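Local atomic coordinates of ribulose bisphosphate carboxylase (Hyperthermus butylicus DSM 5456, PDB entry 6HUN), a protein that probably catalyses the addition of carbon dioxide and water to ribulose 1,5-bisphosphate, yielding two molecules of 3-phosphoglycerate, as part of an archaeal AMP degradation pathway. Residues E112-P116 with W275-Q279; M251-I255 with H280-L284. One frame throughout, in Å; residues are numbered along the deposited sequence.

Interaction 1: E112-P116 with W275-Q279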
loop_
_atom_site.group_PDB
_atom_site.type_symbol
_atom_site.label_atom_id
_atom_site.label_comp_id
_atom_site.label_asym_id
_atom_site.label_seq_id
_atom_site.Cartn_x
_atom_site.Cartn_y
_atom_site.Cartn_z
ATOM N N GLU A 112 17.419 9.843 1.472
ATOM C CA GLU A 112 18.111 8.758 2.159
ATOM C C GLU A 112 17.175 8.005 3.077
ATOM O O GLU A 112 16.493 8.608 3.905
ATOM C CB GLU A 112 19.234 9.342 3.053
ATOM C CG GLU A 112 20.299 10.036 2.351
ATOM C CD GLU A 112 20.062 11.561 2.127
ATOM O OE1 GLU A 112 21.095 12.283 2.228
ATOM O OE2 GLU A 112 18.913 12.021 1.787
ATOM N N GLY A 113 17.284 6.670 3.059
ATOM C CA GLY A 113 16.566 5.838 4.011
ATOM C C GLY A 113 15.047 5.872 3.943
ATOM O O GLY A 113 14.400 5.487 4.920
ATOM N N SER A 114 14.438 6.370 2.857
ATOM C CA SER A 114 12.967 6.545 2.834
ATOM C C SER A 114 12.327 5.603 1.820
ATOM O O SER A 114 12.312 5.915 0.628
ATOM C CB SER A 114 12.599 7.987 2.494
ATOM O OG SER A 114 11.163 8.124 2.360
ATOM N N ILE A 115 11.668 4.512 2.247
ATOM C CA ILE A 115 10.918 3.700 1.288
ATOM C C ILE A 115 9.754 4.489 0.698
ATOM O O ILE A 115 9.481 4.346 -0.512
ATOM C CB ILE A 115 10.474 2.379 1.937
ATOM C CG1 ILE A 115 11.678 1.580 2.445
ATOM C CG2 ILE A 115 9.636 1.571 0.934
ATOM C CD1 ILE A 115 12.489 0.939 1.328
ATOM N N PRO A 116 9.005 5.288 1.465
ATOM C CA PRO A 116 7.940 6.072 0.843
ATOM C C PRO A 116 8.424 6.945 -0.288
ATOM O O PRO A 116 7.713 7.054 -1.302
ATOM C CB PRO A 116 7.398 6.917 2.008
ATOM C CG PRO A 116 7.621 5.973 3.203
ATOM C CD PRO A 116 8.998 5.445 2.937
ATOM N N TRP A 275 4.510 1.195 4.438
ATOM C CA TRP A 275 5.975 1.190 4.534
ATOM C C TRP A 275 6.471 2.088 5.645
ATOM O O TRP A 275 7.431 1.741 6.324
ATOM C CB TRP A 275 6.593 1.647 3.220
ATOM C CG TRP A 275 6.384 0.601 2.146
ATOM C CD1 TRP A 275 5.588 0.728 1.041
ATOM C CD2 TRP A 275 7.012 -0.660 2.059
ATOM N NE1 TRP A 275 5.683 -0.441 0.267
ATOM C CE2 TRP A 275 6.543 -1.297 0.877
ATOM C CE3 TRP A 275 7.959 -1.326 2.857
ATOM C CZ2 TRP A 275 7.018 -2.586 0.454
ATOM C CZ3 TRP A 275 8.393 -2.645 2.453
ATOM C CH2 TRP A 275 7.904 -3.224 1.279
ATOM N N ALA A 276 5.860 3.265 5.832
ATOM C CA ALA A 276 6.370 4.113 6.904
ATOM C C ALA A 276 6.163 3.437 8.255
ATOM O O ALA A 276 7.028 3.537 9.160
ATOM C CB ALA A 276 5.704 5.532 6.839
ATOM N N ALA A 277 5.040 2.761 8.437
ATOM C CA ALA A 277 4.821 2.029 9.697
ATOM C C ALA A 277 5.880 0.961 9.895
ATOM O O ALA A 277 6.365 0.734 11.034
ATOM C CB ALA A 277 3.440 1.332 9.695
ATOM N N LEU A 278 6.220 0.249 8.825
ATOM C CA LEU A 278 7.255 -0.795 8.959
ATOM C C LEU A 278 8.582 -0.168 9.343
ATOM O O LEU A 278 9.271 -0.656 10.261
ATOM C CB LEU A 278 7.384 -1.577 7.647
ATOM C CG LEU A 278 8.578 -2.530 7.569
ATOM C CD1 LEU A 278 8.552 -3.605 8.758
ATOM C CD2 LEU A 278 8.601 -3.243 6.158
ATOM N N GLN A 279 8.969 0.948 8.665
ATOM C CA GLN A 279 10.267 1.543 9.021
ATOM C C GLN A 279 10.260 2.079 10.450
ATOM O O GLN A 279 11.308 2.067 11.122
ATOM C CB GLN A 279 10.662 2.684 8.044
ATOM C CG GLN A 279 10.849 2.102 6.593
ATOM C CD GLN A 279 11.605 3.062 5.710
ATOM O OE1 GLN A 279 11.008 3.879 4.998
ATOM N NE2 GLN A 279 12.952 3.021 5.814
#

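Interaction 2: M251-I255 with H280-L284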
loop_
_atom_site.group_PDB
_atom_site.type_symbol
_atom_site.label_atom_id
_atom_site.label_comp_id
_atom_site.label_asym_id
_atom_site.label_seq_id
_atom_site.Cartn_x
_atom_site.Cartn_y
_atom_site.Cartn_z
ATOM N N MET A 251 0.349 1.196 17.731
ATOM C CA MET A 251 1.434 0.235 17.463
ATOM C C MET A 251 2.602 0.462 18.415
ATOM O O MET A 251 3.208 -0.502 18.947
ATOM C CB MET A 251 1.914 0.378 16.015
ATOM C CG MET A 251 3.112 -0.569 15.679
ATOM S SD MET A 251 3.739 -0.300 14.022
ATOM C CE MET A 251 4.653 1.205 14.243
ATOM N N GLU A 252 2.956 1.734 18.624
ATOM C CA GLU A 252 4.051 2.070 19.546
ATOM C C GLU A 252 3.798 1.498 20.928
ATOM O O GLU A 252 4.709 0.925 21.566
ATOM C CB GLU A 252 4.229 3.601 19.632
ATOM C CG GLU A 252 4.825 4.240 18.380
ATOM C CD GLU A 252 4.666 5.768 18.373
ATOM O OE1 GLU A 252 3.848 6.300 19.155
ATOM O OE2 GLU A 252 5.367 6.452 17.587
ATOM N N LYS A 253 2.567 1.627 21.430
ATOM C CA LYS A 253 2.286 1.074 22.762
ATOM C C LYS A 253 2.390 -0.442 22.762
ATOM O O LYS A 253 2.820 -1.056 23.758
ATOM C CB LYS A 253 0.891 1.489 23.218
ATOM C CG LYS A 253 0.760 2.997 23.427
ATOM C CD LYS A 253 -0.665 3.548 23.066
ATOM C CE LYS A 253 -1.492 3.748 24.330
ATOM N NZ LYS A 253 -2.775 4.480 24.080
ATOM N N ARG A 254 1.928 -1.075 21.679
ATOM C CA ARG A 254 1.908 -2.533 21.638
ATOM C C ARG A 254 3.311 -3.086 21.491
ATOM O O ARG A 254 3.617 -4.144 22.072
ATOM C CB ARG A 254 0.980 -3.035 20.511
ATOM C CG ARG A 254 -0.490 -2.678 20.784
ATOM C CD ARG A 254 -1.484 -2.854 19.597
ATOM N NE ARG A 254 -2.691 -2.080 19.918
ATOM C CZ ARG A 254 -3.795 -2.029 19.158
ATOM N NH1 ARG A 254 -3.891 -2.741 18.056
ATOM N NH2 ARG A 254 -4.818 -1.252 19.513
ATOM N N ILE A 255 4.186 -2.387 20.764
ATOM C CA ILE A 255 5.562 -2.846 20.651
ATOM C C ILE A 255 6.258 -2.757 22.002
ATOM O O ILE A 255 7.039 -3.653 22.389
ATOM C CB ILE A 255 6.325 -2.045 19.584
ATOM C CG1 ILE A 255 5.791 -2.402 18.179
ATOM C CG2 ILE A 255 7.823 -2.347 19.696
ATOM C CD1 ILE A 255 6.364 -1.537 17.006
ATOM N N HIS A 280 9.117 2.626 10.905
ATOM C CA HIS A 280 9.000 3.049 12.306
ATOM C C HIS A 280 9.097 1.857 13.263
ATOM O O HIS A 280 9.792 1.930 14.295
ATOM C CB HIS A 280 7.668 3.760 12.510
ATOM C CG HIS A 280 7.568 4.495 13.827
ATOM N ND1 HIS A 280 8.520 5.394 14.263
ATOM C CD2 HIS A 280 6.607 4.479 14.776
ATOM C CE1 HIS A 280 8.165 5.877 15.442
ATOM N NE2 HIS A 280 7.010 5.326 15.781
ATOM N N ALA A 281 8.422 0.750 12.934
ATOM C CA ALA A 281 8.567 -0.462 13.770
ATOM C C ALA A 281 10.020 -0.924 13.813
ATOM O O ALA A 281 10.508 -1.383 14.871
ATOM C CB ALA A 281 7.641 -1.550 13.200
ATOM N N ARG A 282 10.762 -0.711 12.723
ATOM C CA ARG A 282 12.154 -1.140 12.697
ATOM C C ARG A 282 12.996 -0.285 13.634
ATOM O O ARG A 282 13.903 -0.796 14.325
ATOM C CB ARG A 282 12.680 -1.113 11.244
ATOM C CG ARG A 282 14.163 -1.381 11.097
ATOM C CD ARG A 282 14.591 -2.768 11.706
ATOM N NE ARG A 282 16.002 -2.991 11.466
ATOM C CZ ARG A 282 16.965 -2.544 12.265
ATOM N NH1 ARG A 282 16.656 -1.912 13.405
ATOM N NH2 ARG A 282 18.247 -2.790 11.974
ATOM N N GLU A 283 12.682 1.010 13.731
ATOM C CA GLU A 283 13.382 1.819 14.721
ATOM C C GLU A 283 13.038 1.394 16.129
ATOM O O GLU A 283 13.908 1.432 17.014
ATOM C CB GLU A 283 13.003 3.297 14.514
ATOM C CG GLU A 283 13.748 3.953 13.390
ATOM C CD GLU A 283 13.460 5.458 13.251
ATOM O OE1 GLU A 283 14.298 6.189 12.654
ATOM O OE2 GLU A 283 12.373 5.885 13.709
ATOM N N LEU A 284 11.759 1.101 16.414
ATOM C CA LEU A 284 11.479 0.638 17.782
ATOM C C LEU A 284 12.095 -0.729 18.054
ATOM O O LEU A 284 12.504 -1.005 19.187
ATOM C CB LEU A 284 9.983 0.587 18.058
ATOM C CG LEU A 284 9.374 2.001 17.961
ATOM C CD1 LEU A 284 7.855 1.948 17.879
ATOM C CD2 LEU A 284 9.860 2.905 19.100
#

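Interaction 1: E112-P116 with W275-Q279
The side-chain amide of Q279 lies against the backbone of G113, S114 and I115 and bonds to it with both of its ends. Q279 NE2 donates to G113 O at 3.0 Å. Q279 OE1 accepts from I115 N at 2.9 Å. Neither bond lies flat with its acceptor. NE2 stands above the carbonyl plane of G113, 41° out of it, and I115 N is tilted 34° from the carbonyl plane of Q279. Two anchors of opposite character hold the amide against turning about its last torsion. The Q279 chain runs extended beyond CG, which carries the amide across to the turn.

I115 sits between Q279 and W275, and its two branches divide the work. CG2 is anti to the backbone N, which places it over one face of the W275 indole. It makes a CH-pi contact there, 3.9 Å from I115 CG2 to the centroid of the five-membered ring of W275. The methyl is offset toward the rim of the ring system and is closest to CG and CD2. CG1 instead packs on the Q279 amide, 3.6 Å from I115 CG1 to Q279 CD. P116 adds two ring carbons: CD approaches Q279 OE1, while P116 CG meets A276 CB at 4.1 Å.

S114 points away and is the N-cap of helix 115-122, its OG bonded to N117 N. The contact joins the start of that helix to the start of helix 275-288 of the alpha/beta barrel. F270 and L318 also pack on W275. A276 makes backbone hydrogen bonds to the second subunit, whose T245 and T272 pack on P116 and W275. The chemistry is that of a buried amide whose oxygen and nitrogen each bond to main chain, with an apolar contact beside it. The pair of bonds therefore depends on the shape of the chain at G113-I115.

Interaction 2: M251-I255 with H280-L284
Helix segments 251-255 and 280-284 run in nearly the same direction, crossing at -30° with a closest approach of 10.7 Å between their axes. E252 lies level with A281 and I255 with L284. These are neighbouring outer helices of the eight-stranded alpha/beta barrel, with strand 265-269 between them in sequence.

The polar link is between H280 and E252. H280 NE2 donates to E252 OE2 at 2.7 Å, with an N-H...O angle of 151°. OE2 uses its anti lone pair, the one away from OE1. The carboxylate and imidazole planes are turned 53° apart, so the two groups are not coplanar. CG of H280 is anti to its backbone N, and this carries the ring out to meet the acid. Replacing E252 with an alanine would probably leave H280 NE2 without its acceptor and open a gap beside L284.

M251 reaches the same ring from another direction. Its chain is extended as far as SD and then bends, bringing M251 CE to the ring edge, 3.8 Å from H280 CD2. M251 SD also touches A281 CB. Farther along the helices, I255 CD1 fits against both A281 CB, at 4.0 Å, and L284 CD1, at 3.9 Å. L284 CD1 packs on E252 CG as well, 3.8 Å away. The I255 and L284 side chains cross at about a right angle.

M251 and I255 also rest on strand 265-269, and R249 of the second subunit packs on H280 and L284. The contact therefore combines an apolar seam with one histidine-carboxylate bond. E252 would tend to favour a protonated H280 ring, while the positive charge of R249 of the second subunit would tend to oppose it, so the balance is not settled.

How the interactions relate
Interactions 1 and 2 use successive turns of helix 275-288. Their centres are about 13 Å apart, and they touch directly where M251 CE packs 3.7 Å from A277 O. Interaction 1 joins the first turn of this barrel helix to helix 115-122 of the N-terminal domain. Interaction 2 joins the next turn to the preceding barrel helix, 248-260. Both contacts also meet the second subunit. Measured between side chains, W275 of interaction 1 is about 8 Å from R296, a predicted substrate-binding residue, and about 11 Å from H295, a predicted proton acceptor. The W275 side chain is about 14 Å from a bound calcium ion. In interaction 2, the A281 side chain is about 12 Å from that of H295.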